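Long-range contacts in neural-cadherin (Drosophila melanogaster, PDB 3UBG), which mediates calcium-dependent, preferentially homophilic adhesion between cells, the chain here being a run of cadherin domains from its ectodomain: residues A[38-43]-A[53-58]; A[70-75]-A[87-92]; A[106-111]-A[129-134]; A[147-152]-A[178-183]. All blocks are in the same frame, centred on the assembly; numbering follows the deposited sequence.

Contact 1: A[38-43]-A[53-58]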
# COMPACT_ATOMS: atom_id res chain seq x y z
N ARG A 38 -26.01 21.78 -0.61
CA ARG A 38 -26.96 20.90 -1.27
C ARG A 38 -26.68 19.43 -0.96
O ARG A 38 -27.60 18.64 -0.77
CB ARG A 38 -26.97 21.17 -2.78
CG ARG A 38 -27.26 19.95 -3.64
CD ARG A 38 -27.45 20.38 -5.08
NE ARG A 38 -26.98 19.39 -6.05
CZ ARG A 38 -25.70 19.17 -6.35
NH1 ARG A 38 -24.75 19.86 -5.74
NH2 ARG A 38 -25.37 18.27 -7.26
N ASP A 39 -25.41 19.06 -0.90
CA ASP A 39 -25.06 17.69 -0.51
C ASP A 39 -23.95 17.64 0.53
O ASP A 39 -22.98 18.39 0.46
CB ASP A 39 -24.67 16.86 -1.73
CG ASP A 39 -25.81 16.70 -2.71
OD1 ASP A 39 -26.94 16.41 -2.25
OD2 ASP A 39 -25.58 16.87 -3.93
N ASP A 40 -24.09 16.76 1.50
CA ASP A 40 -23.03 16.57 2.47
C ASP A 40 -21.68 16.42 1.75
O ASP A 40 -21.54 15.61 0.83
CB ASP A 40 -23.29 15.34 3.33
CG ASP A 40 -22.49 15.35 4.61
OD1 ASP A 40 -21.57 14.51 4.75
OD2 ASP A 40 -22.78 16.22 5.47
N ASN A 41 -20.70 17.22 2.16
CA ASN A 41 -19.36 17.15 1.58
C ASN A 41 -18.32 16.65 2.59
O ASN A 41 -18.32 17.07 3.74
CB ASN A 41 -18.95 18.51 1.04
CG ASN A 41 -17.76 18.42 0.14
OD1 ASN A 41 -16.62 18.47 0.59
ND2 ASN A 41 -18.01 18.26 -1.14
N PRO A 42 -17.41 15.77 2.16
CA PRO A 42 -16.42 15.24 3.11
C PRO A 42 -15.44 16.30 3.57
O PRO A 42 -14.89 16.16 4.66
CB PRO A 42 -15.66 14.18 2.28
CG PRO A 42 -16.52 13.92 1.08
CD PRO A 42 -17.25 15.21 0.81
N TRP A 43 -15.23 17.34 2.76
CA TRP A 43 -14.10 18.25 2.97
C TRP A 43 -14.48 19.59 3.59
O TRP A 43 -13.64 20.25 4.21
CB TRP A 43 -13.38 18.50 1.66
CG TRP A 43 -12.97 17.25 0.94
CD1 TRP A 43 -13.53 16.74 -0.19
CD2 TRP A 43 -11.92 16.35 1.31
NE1 TRP A 43 -12.90 15.58 -0.55
CE2 TRP A 43 -11.89 15.32 0.35
CE3 TRP A 43 -10.99 16.32 2.36
CZ2 TRP A 43 -10.98 14.26 0.40
CZ3 TRP A 43 -10.06 15.26 2.41
CH2 TRP A 43 -10.08 14.25 1.44
N ARG A 53 -15.96 26.01 5.92
CA ARG A 53 -15.01 25.51 6.90
C ARG A 53 -14.45 24.17 6.46
O ARG A 53 -15.14 23.39 5.78
CB ARG A 53 -15.73 25.35 8.26
CG ARG A 53 -16.03 26.68 8.93
CD ARG A 53 -16.91 26.50 10.15
NE ARG A 53 -16.19 25.89 11.25
CZ ARG A 53 -16.75 25.13 12.18
NH1 ARG A 53 -18.05 24.88 12.14
NH2 ARG A 53 -16.01 24.61 13.14
N VAL A 54 -13.21 23.89 6.86
CA VAL A 54 -12.61 22.57 6.67
C VAL A 54 -13.40 21.58 7.51
O VAL A 54 -13.67 21.84 8.68
CB VAL A 54 -11.14 22.53 7.13
CG1 VAL A 54 -10.55 21.11 6.96
CG2 VAL A 54 -10.32 23.52 6.37
N LYS A 55 -13.79 20.46 6.92
CA LYS A 55 -14.38 19.38 7.69
C LYS A 55 -13.28 18.30 7.93
O LYS A 55 -12.58 18.32 8.95
CB LYS A 55 -15.59 18.80 6.95
CG LYS A 55 -16.57 18.02 7.85
CD LYS A 55 -17.42 17.01 7.03
CE LYS A 55 -18.69 17.63 6.49
NZ LYS A 55 -19.76 16.62 6.25
N LYS A 56 -13.11 17.40 6.97
CA LYS A 56 -11.95 16.52 6.99
C LYS A 56 -10.79 17.36 6.52
O LYS A 56 -10.95 18.16 5.60
CB LYS A 56 -12.17 15.36 6.04
CG LYS A 56 -11.06 14.34 6.02
CD LYS A 56 -11.42 13.26 5.01
CE LYS A 56 -10.68 11.98 5.28
NZ LYS A 56 -11.00 11.00 4.20
N LYS A 57 -9.62 17.20 7.14
CA LYS A 57 -8.43 17.91 6.68
C LYS A 57 -8.23 17.70 5.20
O LYS A 57 -8.35 16.58 4.69
CB LYS A 57 -7.18 17.44 7.42
CG LYS A 57 -7.25 17.68 8.91
CD LYS A 57 -5.93 17.33 9.60
CE LYS A 57 -5.99 17.64 11.09
NZ LYS A 57 -4.79 17.12 11.81
N TRP A 58 -7.91 18.78 4.50
CA TRP A 58 -7.77 18.72 3.07
C TRP A 58 -6.61 17.80 2.70
O TRP A 58 -5.60 17.74 3.41
CB TRP A 58 -7.59 20.12 2.51
CG TRP A 58 -8.88 20.92 2.55
CD1 TRP A 58 -10.11 20.47 2.96
CD2 TRP A 58 -9.06 22.28 2.17
NE1 TRP A 58 -11.05 21.48 2.85
CE2 TRP A 58 -10.43 22.60 2.36
CE3 TRP A 58 -8.20 23.28 1.68
CZ2 TRP A 58 -10.95 23.87 2.08
CZ3 TRP A 58 -8.73 24.55 1.40
CH2 TRP A 58 -10.09 24.83 1.60
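The Trp43 indole meets the other segment along its six-membered rim: the carbonyl O of Lys57 sits at the ring edge, near its plane, 3.1 Å from Trp43 CZ3. Lys56 runs beside the indole in the same direction, its chain fully extended, with Lys56 CD 3.6 Å from Trp43 CZ3, neither over the face nor at the edge, while Pro42 CB from Trp43's own segment lies over one face near the rim. As for Trp58, Val54 CG2 rests on one of its faces, and at its edge NE1 donates to Trp43 O at 3.2 Å, nearly in the ring plane. That carbonyl is held twice, since Lys55 N also reaches Trp43 O at 2.7 Å, almost straight (173°). The two donors come from opposite faces of the carbonyl plane, a clamp that should fix the turn of this peptide. Next along, Lys56 N bonds to Pro42 O, and Asn41 OD1 takes Trp43 N at 2.8 Å in an Asx turn. At the solvent side Lys55 NZ lies 3.1 Å from Asp40 OD2, a salt bridge that is weak as a hydrogen bond. Trp43 leads into strand 44-46 and Lys55 follows strand 51-54, so the contact closes the open end of this beta hairpin in a cadherin sandwich, with the Trp58 side chain about 8 Å from a bound calcium ion.

Contact 2: A[70-75]-A[87-92]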
# COMPACT_ATOMS: atom_id res chain seq x y z
N ASP A 70 -15.75 20.76 -5.21
CA ASP A 70 -16.75 21.31 -6.11
C ASP A 70 -18.13 21.02 -5.55
O ASP A 70 -18.54 19.87 -5.49
CB ASP A 70 -16.61 20.61 -7.47
CG ASP A 70 -17.39 21.29 -8.59
OD1 ASP A 70 -18.39 22.00 -8.32
OD2 ASP A 70 -16.98 21.10 -9.76
N PHE A 71 -18.86 22.04 -5.12
CA PHE A 71 -20.15 21.78 -4.48
C PHE A 71 -21.14 22.91 -4.74
O PHE A 71 -20.76 24.02 -5.11
CB PHE A 71 -20.00 21.55 -2.96
CG PHE A 71 -19.38 22.70 -2.22
CD1 PHE A 71 -18.00 22.92 -2.28
CD2 PHE A 71 -20.16 23.58 -1.49
CE1 PHE A 71 -17.42 23.99 -1.61
CE2 PHE A 71 -19.59 24.67 -0.81
CZ PHE A 71 -18.22 24.87 -0.87
N TRP A 72 -22.41 22.59 -4.55
CA TRP A 72 -23.47 23.57 -4.66
C TRP A 72 -23.97 24.01 -3.29
O TRP A 72 -23.89 23.29 -2.31
CB TRP A 72 -24.62 22.99 -5.47
CG TRP A 72 -24.35 23.01 -6.92
CD1 TRP A 72 -23.68 22.06 -7.63
CD2 TRP A 72 -24.71 24.03 -7.85
NE1 TRP A 72 -23.62 22.42 -8.95
CE2 TRP A 72 -24.25 23.63 -9.11
CE3 TRP A 72 -25.40 25.24 -7.74
CZ2 TRP A 72 -24.44 24.39 -10.26
CZ3 TRP A 72 -25.59 26.00 -8.88
CH2 TRP A 72 -25.12 25.57 -10.12
N VAL A 73 -24.50 25.22 -3.24
CA VAL A 73 -25.08 25.72 -2.01
C VAL A 73 -26.44 26.32 -2.30
O VAL A 73 -26.62 26.99 -3.31
CB VAL A 73 -24.17 26.76 -1.36
CG1 VAL A 73 -24.95 27.61 -0.42
CG2 VAL A 73 -23.03 26.07 -0.64
N ILE A 74 -27.39 26.03 -1.43
CA ILE A 74 -28.74 26.56 -1.55
C ILE A 74 -28.90 27.76 -0.62
O ILE A 74 -28.63 27.66 0.56
CB ILE A 74 -29.77 25.48 -1.24
CG1 ILE A 74 -29.57 24.30 -2.19
CG2 ILE A 74 -31.17 26.04 -1.38
CD1 ILE A 74 -30.40 23.08 -1.87
N ILE A 75 -29.34 28.89 -1.16
CA ILE A 75 -29.40 30.12 -0.40
C ILE A 75 -30.83 30.60 -0.22
O ILE A 75 -31.43 31.14 -1.15
CB ILE A 75 -28.57 31.21 -1.09
CG1 ILE A 75 -27.23 30.64 -1.54
CG2 ILE A 75 -28.38 32.42 -0.18
CD1 ILE A 75 -26.41 31.59 -2.35
N THR A 87 -35.21 31.22 -3.44
CA THR A 87 -34.24 30.17 -3.16
C THR A 87 -33.24 30.15 -4.30
O THR A 87 -33.48 29.50 -5.33
CB THR A 87 -34.91 28.79 -3.01
OG1 THR A 87 -35.58 28.73 -1.74
CG2 THR A 87 -33.88 27.67 -3.06
N ASP A 88 -32.14 30.87 -4.13
CA ASP A 88 -31.04 30.88 -5.11
C ASP A 88 -30.12 29.66 -4.95
O ASP A 88 -30.04 29.07 -3.87
CB ASP A 88 -30.21 32.16 -4.97
CG ASP A 88 -30.99 33.41 -5.33
OD1 ASP A 88 -32.20 33.30 -5.65
OD2 ASP A 88 -30.40 34.51 -5.28
N ASN A 89 -29.44 29.28 -6.03
CA ASN A 89 -28.42 28.25 -6.00
C ASN A 89 -27.09 28.88 -6.34
O ASN A 89 -27.03 29.82 -7.14
CB ASN A 89 -28.73 27.14 -7.02
CG ASN A 89 -29.74 26.12 -6.50
OD1 ASN A 89 -30.58 26.42 -5.66
ND2 ASN A 89 -29.66 24.90 -7.01
N GLN A 90 -26.01 28.39 -5.75
CA GLN A 90 -24.68 28.89 -6.08
C GLN A 90 -23.66 27.76 -6.02
O GLN A 90 -23.70 26.94 -5.12
CB GLN A 90 -24.24 30.01 -5.15
CG GLN A 90 -22.87 30.54 -5.49
CD GLN A 90 -22.38 31.58 -4.51
OE1 GLN A 90 -22.86 31.66 -3.38
NE2 GLN A 90 -21.40 32.37 -4.94
N ARG A 91 -22.76 27.73 -6.99
CA ARG A 91 -21.76 26.67 -7.02
C ARG A 91 -20.44 27.23 -6.53
O ARG A 91 -20.15 28.42 -6.72
CB ARG A 91 -21.60 26.13 -8.43
CG ARG A 91 -20.56 25.04 -8.58
CD ARG A 91 -20.34 24.79 -10.06
NE ARG A 91 -19.54 23.60 -10.35
CZ ARG A 91 -18.90 23.43 -11.50
NH1 ARG A 91 -18.97 24.37 -12.43
NH2 ARG A 91 -18.19 22.34 -11.72
N VAL A 92 -19.66 26.36 -5.88
CA VAL A 92 -18.38 26.75 -5.32
C VAL A 92 -17.31 25.75 -5.71
O VAL A 92 -17.48 24.54 -5.55
CB VAL A 92 -18.44 26.85 -3.78
CG1 VAL A 92 -17.12 27.34 -3.24
CG2 VAL A 92 -19.57 27.80 -3.36
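Arg91 stands with CG opposite its backbone N (chi1 179°) and runs straight out to NE, which carries it across the Trp72 indole to Asp70. Trp72 turns the other way, CG beside its own N (chi1 -78°), and its ring folds over toward the partner strand. As a result Arg91 CB sits over the centre of the six-membered ring in a CH-pi contact, 3.6 Å from the centroid, and the guanidinium plane ends only 13° from that of the indole. Beyond it the arginine grips Asp70 side-on: NE to OD1 of Asp70 at 2.8 Å and NH2 to OD2 at 2.6 Å, both on syn lone pairs, with the oxygens somewhat out of the guanidinium plane. The two bonds make a salt bridge that should hold the carboxylate's rotation.

On the buried face Phe71 brings its ring over Val92, whose CB lies 3.8 Å from the ring centroid, above the face but toward the rim. Further along, Ile75 CD1 meets the chain of Gln90 obliquely, while Gln90 NE2 bonds to Pro5 O.

Between the two faces the backbones pair antiparallel, with hydrogen-bonded pairs at Phe71-Val92, Val73-Gln90 and Ile75-Asp88; Val92 N to Phe71 O measures 2.7 Å. This hairpin forms the middle of its sheet. Strand 3-12 borders 87-97, with backbone bonds from Asn89 to Arg4 and from Arg91 to Lys7, strand 34-37 borders 68-76, and Phe71 and Val73 pack on Val46 of strand 44-46 in the facing sheet.

Contact 3: A[106-111]-A[129-134]. With CA (calcium ion), chain D.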
# COMPACT_ATOMS: atom_id res chain seq x y z
N PHE A 106 8.03 1.80 0.44
CA PHE A 106 8.76 0.85 -0.41
C PHE A 106 7.80 0.10 -1.30
O PHE A 106 6.70 -0.28 -0.88
CB PHE A 106 9.58 -0.12 0.44
CG PHE A 106 10.83 0.48 1.04
CD1 PHE A 106 10.93 0.66 2.41
CD2 PHE A 106 11.90 0.83 0.24
CE1 PHE A 106 12.08 1.20 2.98
CE2 PHE A 106 13.06 1.37 0.80
CZ PHE A 106 13.14 1.56 2.17
N ILE A 107 8.20 -0.10 -2.55
CA ILE A 107 7.37 -0.82 -3.51
C ILE A 107 7.96 -2.21 -3.81
O ILE A 107 7.36 -3.00 -4.54
CB ILE A 107 7.18 -0.01 -4.81
CG1 ILE A 107 8.51 0.17 -5.55
CG2 ILE A 107 6.54 1.34 -4.51
CD1 ILE A 107 8.37 0.83 -6.91
N ASN A 108 9.13 -2.49 -3.24
CA ASN A 108 9.74 -3.83 -3.31
C ASN A 108 8.79 -4.98 -2.98
O ASN A 108 8.11 -4.96 -1.96
CB ASN A 108 10.94 -3.91 -2.36
CG ASN A 108 12.10 -3.06 -2.80
OD1 ASN A 108 12.24 -1.90 -2.38
ND2 ASN A 108 12.96 -3.63 -3.65
N ARG A 109 8.77 -6.00 -3.82
CA ARG A 109 8.04 -7.21 -3.49
C ARG A 109 8.88 -8.41 -3.90
O ARG A 109 9.59 -8.35 -4.89
CB ARG A 109 6.66 -7.23 -4.17
CG ARG A 109 5.70 -6.12 -3.74
CD ARG A 109 5.37 -6.20 -2.23
NE ARG A 109 4.33 -5.26 -1.83
CZ ARG A 109 4.55 -4.04 -1.33
NH1 ARG A 109 5.78 -3.58 -1.15
NH2 ARG A 109 3.53 -3.26 -1.00
N PRO A 110 8.82 -9.50 -3.12
CA PRO A 110 8.03 -9.62 -1.89
C PRO A 110 8.67 -8.86 -0.74
O PRO A 110 9.79 -8.37 -0.86
CB PRO A 110 8.08 -11.12 -1.57
CG PRO A 110 8.63 -11.77 -2.80
CD PRO A 110 9.51 -10.76 -3.43
N LEU A 111 7.93 -8.77 0.36
CA LEU A 111 8.41 -8.29 1.65
C LEU A 111 8.26 -9.43 2.65
O LEU A 111 7.31 -10.20 2.55
CB LEU A 111 7.58 -7.10 2.10
CG LEU A 111 7.77 -5.80 1.33
CD1 LEU A 111 7.04 -4.69 2.05
CD2 LEU A 111 9.25 -5.46 1.21
N THR A 129 17.96 -4.11 -5.15
CA THR A 129 17.60 -2.75 -5.54
C THR A 129 16.45 -2.25 -4.67
O THR A 129 15.33 -2.75 -4.79
CB THR A 129 17.14 -2.69 -7.00
OG1 THR A 129 18.05 -3.42 -7.82
CG2 THR A 129 17.00 -1.22 -7.48
N LEU A 130 16.73 -1.30 -3.79
CA LEU A 130 15.65 -0.68 -3.01
C LEU A 130 14.82 0.15 -3.98
O LEU A 130 15.35 0.83 -4.86
CB LEU A 130 16.20 0.19 -1.87
CG LEU A 130 17.11 -0.46 -0.83
CD1 LEU A 130 17.60 0.57 0.19
CD2 LEU A 130 16.45 -1.63 -0.15
N GLN A 131 13.51 0.09 -3.84
CA GLN A 131 12.64 0.84 -4.72
C GLN A 131 11.54 1.49 -3.90
O GLN A 131 10.70 0.80 -3.33
CB GLN A 131 12.04 -0.06 -5.79
CG GLN A 131 13.04 -0.62 -6.79
CD GLN A 131 12.43 -1.67 -7.72
OE1 GLN A 131 12.42 -1.49 -8.93
NE2 GLN A 131 11.92 -2.75 -7.16
N ALA A 132 11.54 2.81 -3.83
CA ALA A 132 10.50 3.46 -3.05
C ALA A 132 9.74 4.43 -3.93
O ALA A 132 10.27 4.96 -4.86
CB ALA A 132 11.10 4.18 -1.84
N ARG A 133 8.47 4.65 -3.62
CA ARG A 133 7.74 5.76 -4.22
C ARG A 133 7.30 6.75 -3.17
O ARG A 133 7.45 6.52 -1.98
CB ARG A 133 6.53 5.28 -5.02
CG ARG A 133 6.90 4.64 -6.33
CD ARG A 133 5.66 4.50 -7.20
NE ARG A 133 5.91 3.73 -8.41
CZ ARG A 133 5.35 2.55 -8.67
NH1 ARG A 133 4.50 2.01 -7.79
NH2 ARG A 133 5.64 1.92 -9.80
N ASP A 134 6.75 7.86 -3.63
CA ASP A 134 6.25 8.90 -2.76
C ASP A 134 5.06 9.57 -3.46
O ASP A 134 5.13 9.86 -4.64
CB ASP A 134 7.35 9.91 -2.48
CG ASP A 134 6.90 11.00 -1.54
OD1 ASP A 134 6.05 11.85 -1.94
OD2 ASP A 134 7.42 11.00 -0.40
CA CA D . 6.54 13.22 0.18
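Gln131 O is met by two groups of the other segment: Ile107 N donates to it at 2.8 Å in an almost perfectly straight bond (177°), and Phe106 CA offers a CA-H...O contact at 3.5 Å. The same oxygen also lies at the edge of the Phe106 ring. Asn108 then takes over where backbone pairing stops. Asn108 OD1 accepts from Gln131 N at 2.8 Å, and Asn108 ND2 donates to Thr129 O at 2.8 Å, with that oxygen in the plane of the amide. The side chain thus offers Thr129 and Gln131 the N-H and C=O that a neighbouring strand would supply, and two bonds should fix the rotation of the buried amide.

Ile107 packs on the outer side. With CG1 between backbone N and carbonyl carbon (chi1 65°), this branch presses on Gln131 CB at 3.5 Å, while CD1 lies over the middle of one face of the Arg133 guanidinium. Inward, Phe106 CD2 touches Ala132 CB at 4.0 Å, and its CE2 comes near Leu130 CB.

At the end of strand 126-133, Asp134 binds calcium through both carboxylate oxygens, OD1 at 2.6 Å and OD2 at 2.5 Å from the ion. Asn100, Glu102 O, Asp136, Asp185 and Gln196 complete that site, of the kind that stiffens the joint between cadherin domains. Chemically, the amide of Asn108 extends the pairing beyond the Phe106-Ala132 bridge: Thr129 O and Gln131 N find partners although the chain after Phe106 is no longer strand.

Contact 4: A[147-152]-A[178-183]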
# COMPACT_ATOMS: atom_id res chain seq x y z
N ARG A 147 21.00 0.71 9.92
CA ARG A 147 21.70 -0.25 10.76
C ARG A 147 22.43 -1.22 9.84
O ARG A 147 21.81 -1.86 8.99
CB ARG A 147 20.73 -1.02 11.67
CG ARG A 147 20.33 -0.32 12.99
CD ARG A 147 19.75 -1.31 14.04
NE ARG A 147 20.80 -1.90 14.87
CZ ARG A 147 20.74 -3.09 15.47
NH1 ARG A 147 19.66 -3.87 15.36
NH2 ARG A 147 21.78 -3.52 16.20
N ASP A 148 23.75 -1.32 9.99
CA ASP A 148 24.54 -2.30 9.25
C ASP A 148 25.03 -3.40 10.18
O ASP A 148 26.00 -3.22 10.89
CB ASP A 148 25.75 -1.62 8.60
CG ASP A 148 26.64 -2.61 7.86
OD1 ASP A 148 26.29 -3.80 7.76
OD2 ASP A 148 27.70 -2.18 7.36
N ARG A 149 24.37 -4.55 10.17
CA ARG A 149 24.81 -5.64 11.04
C ARG A 149 25.75 -6.65 10.36
O ARG A 149 25.80 -7.82 10.74
CB ARG A 149 23.60 -6.32 11.71
CG ARG A 149 23.00 -5.44 12.80
CD ARG A 149 21.57 -5.77 13.15
NE ARG A 149 21.40 -6.93 14.03
CZ ARG A 149 22.15 -7.23 15.10
NH1 ARG A 149 23.16 -6.46 15.47
NH2 ARG A 149 21.88 -8.31 15.80
N THR A 150 26.52 -6.18 9.36
CA THR A 150 27.30 -7.06 8.49
C THR A 150 28.79 -6.75 8.48
O THR A 150 29.59 -7.49 7.91
CB THR A 150 26.83 -6.99 7.02
OG1 THR A 150 27.48 -5.90 6.36
CG2 THR A 150 25.33 -6.82 6.94
N GLY A 151 29.17 -5.63 9.08
CA GLY A 151 30.57 -5.31 9.22
C GLY A 151 31.10 -4.73 7.94
O GLY A 151 32.16 -5.13 7.46
N GLY A 152 30.33 -3.81 7.37
CA GLY A 152 30.71 -3.11 6.16
C GLY A 152 30.74 -3.92 4.88
O GLY A 152 31.44 -3.56 3.93
N VAL A 178 22.41 -8.96 7.66
CA VAL A 178 21.25 -8.10 7.85
C VAL A 178 21.54 -6.60 7.78
O VAL A 178 22.39 -6.09 8.51
CB VAL A 178 20.56 -8.40 9.18
CG1 VAL A 178 19.44 -7.40 9.40
CG2 VAL A 178 20.01 -9.82 9.17
N LEU A 179 20.81 -5.90 6.91
CA LEU A 179 20.83 -4.44 6.87
C LEU A 179 19.45 -3.88 7.19
O LEU A 179 18.43 -4.48 6.86
CB LEU A 179 21.26 -3.91 5.50
CG LEU A 179 22.61 -4.33 4.92
CD1 LEU A 179 22.64 -4.08 3.40
CD2 LEU A 179 23.77 -3.64 5.62
N TYR A 180 19.43 -2.71 7.80
CA TYR A 180 18.17 -2.00 7.99
C TYR A 180 18.20 -0.77 7.13
O TYR A 180 19.12 0.05 7.23
CB TYR A 180 17.96 -1.62 9.46
CG TYR A 180 17.47 -2.77 10.26
CD1 TYR A 180 18.37 -3.68 10.82
CD2 TYR A 180 16.12 -2.97 10.46
CE1 TYR A 180 17.92 -4.75 11.56
CE2 TYR A 180 15.65 -4.04 11.19
CZ TYR A 180 16.56 -4.93 11.74
OH TYR A 180 16.08 -6.00 12.47
N VAL A 181 17.20 -0.63 6.27
CA VAL A 181 17.21 0.43 5.28
C VAL A 181 16.00 1.34 5.39
O VAL A 181 15.00 1.00 6.00
CB VAL A 181 17.24 -0.13 3.85
CG1 VAL A 181 18.55 -0.89 3.60
CG2 VAL A 181 15.99 -1.00 3.58
N LYS A 182 16.10 2.51 4.79
CA LYS A 182 14.96 3.39 4.70
C LYS A 182 15.10 4.31 3.49
O LYS A 182 16.20 4.45 2.93
CB LYS A 182 14.84 4.20 5.99
CG LYS A 182 15.86 5.29 6.14
CD LYS A 182 15.36 6.35 7.12
CE LYS A 182 16.30 7.56 7.17
NZ LYS A 182 15.77 8.60 8.11
N ALA A 183 14.00 4.92 3.07
CA ALA A 183 14.07 5.98 2.08
C ALA A 183 13.55 7.27 2.68
O ALA A 183 12.69 7.26 3.56
CB ALA A 183 13.33 5.60 0.80
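An Asx turn at Asp148 ends the pairing of edge strand 141-148 with strand 176-185 in a cadherin sheet. Asp148 points its CG opposite the backbone N (chi1 178°), side by side with Leu179, whose CD2 lies 3.3 Å from Asp148 OD1. That oxygen takes two bonds from Thr150: the backbone N comes from above the carboxylate plane, and Thr150 OG1 donates to Asp148 OD1 at 2.8 Å on the syn lone pair. Gly152 N holds OD2 of Asp148, making three bonds that should hold the carboxylate in place. Thr150 CG2, in turn, packs on Leu179 CD2 at 3.8 Å.

The backbones pair up to and into the turn. Tyr180 N bonds to Arg147 O at 2.8 Å, and the return bond from Arg147 N is weak; Arg149 N then reaches Val178 O at 3.0 Å. On the sheet face away from Leu179, Arg147 CB touches Tyr180 CB at 3.6 Å. Arg149 CD comes to the edge of the tyrosine ring and also lies over the Arg147 guanidinium, toward its rim.

Strand 176-185 runs between 141-148 and 195-207, bonding to the latter through Leu179 with Leu203, while Val181 turns onto Leu130 of strand 126-133 in the facing sheet.

Contacts 1 and 2 lie in one cadherin domain and touch, Arg38 N probably bonding to Trp72 O; contacts 3 and 4 belong to the next part of the chain and meet through Phe106 and Ala132 against Lys182 and Ala183. Contact 1 is at the surface, whereas contacts 2, 3 and 4 are partly buried. Contact 2 is the one full strand pairing, with a largely buried face and an Asp70-Arg91 salt bridge. Contact 4 pairs only briefly at a sheet edge before an Asx turn ends it. Contacts 1 and 3 join loops to strand ends: contact 1 grips one carbonyl, contact 3 pairs through an asparagine amide. Metal ligation enters contact 3 alone, while contacts 1 and 2 carry cross-segment salt bridges.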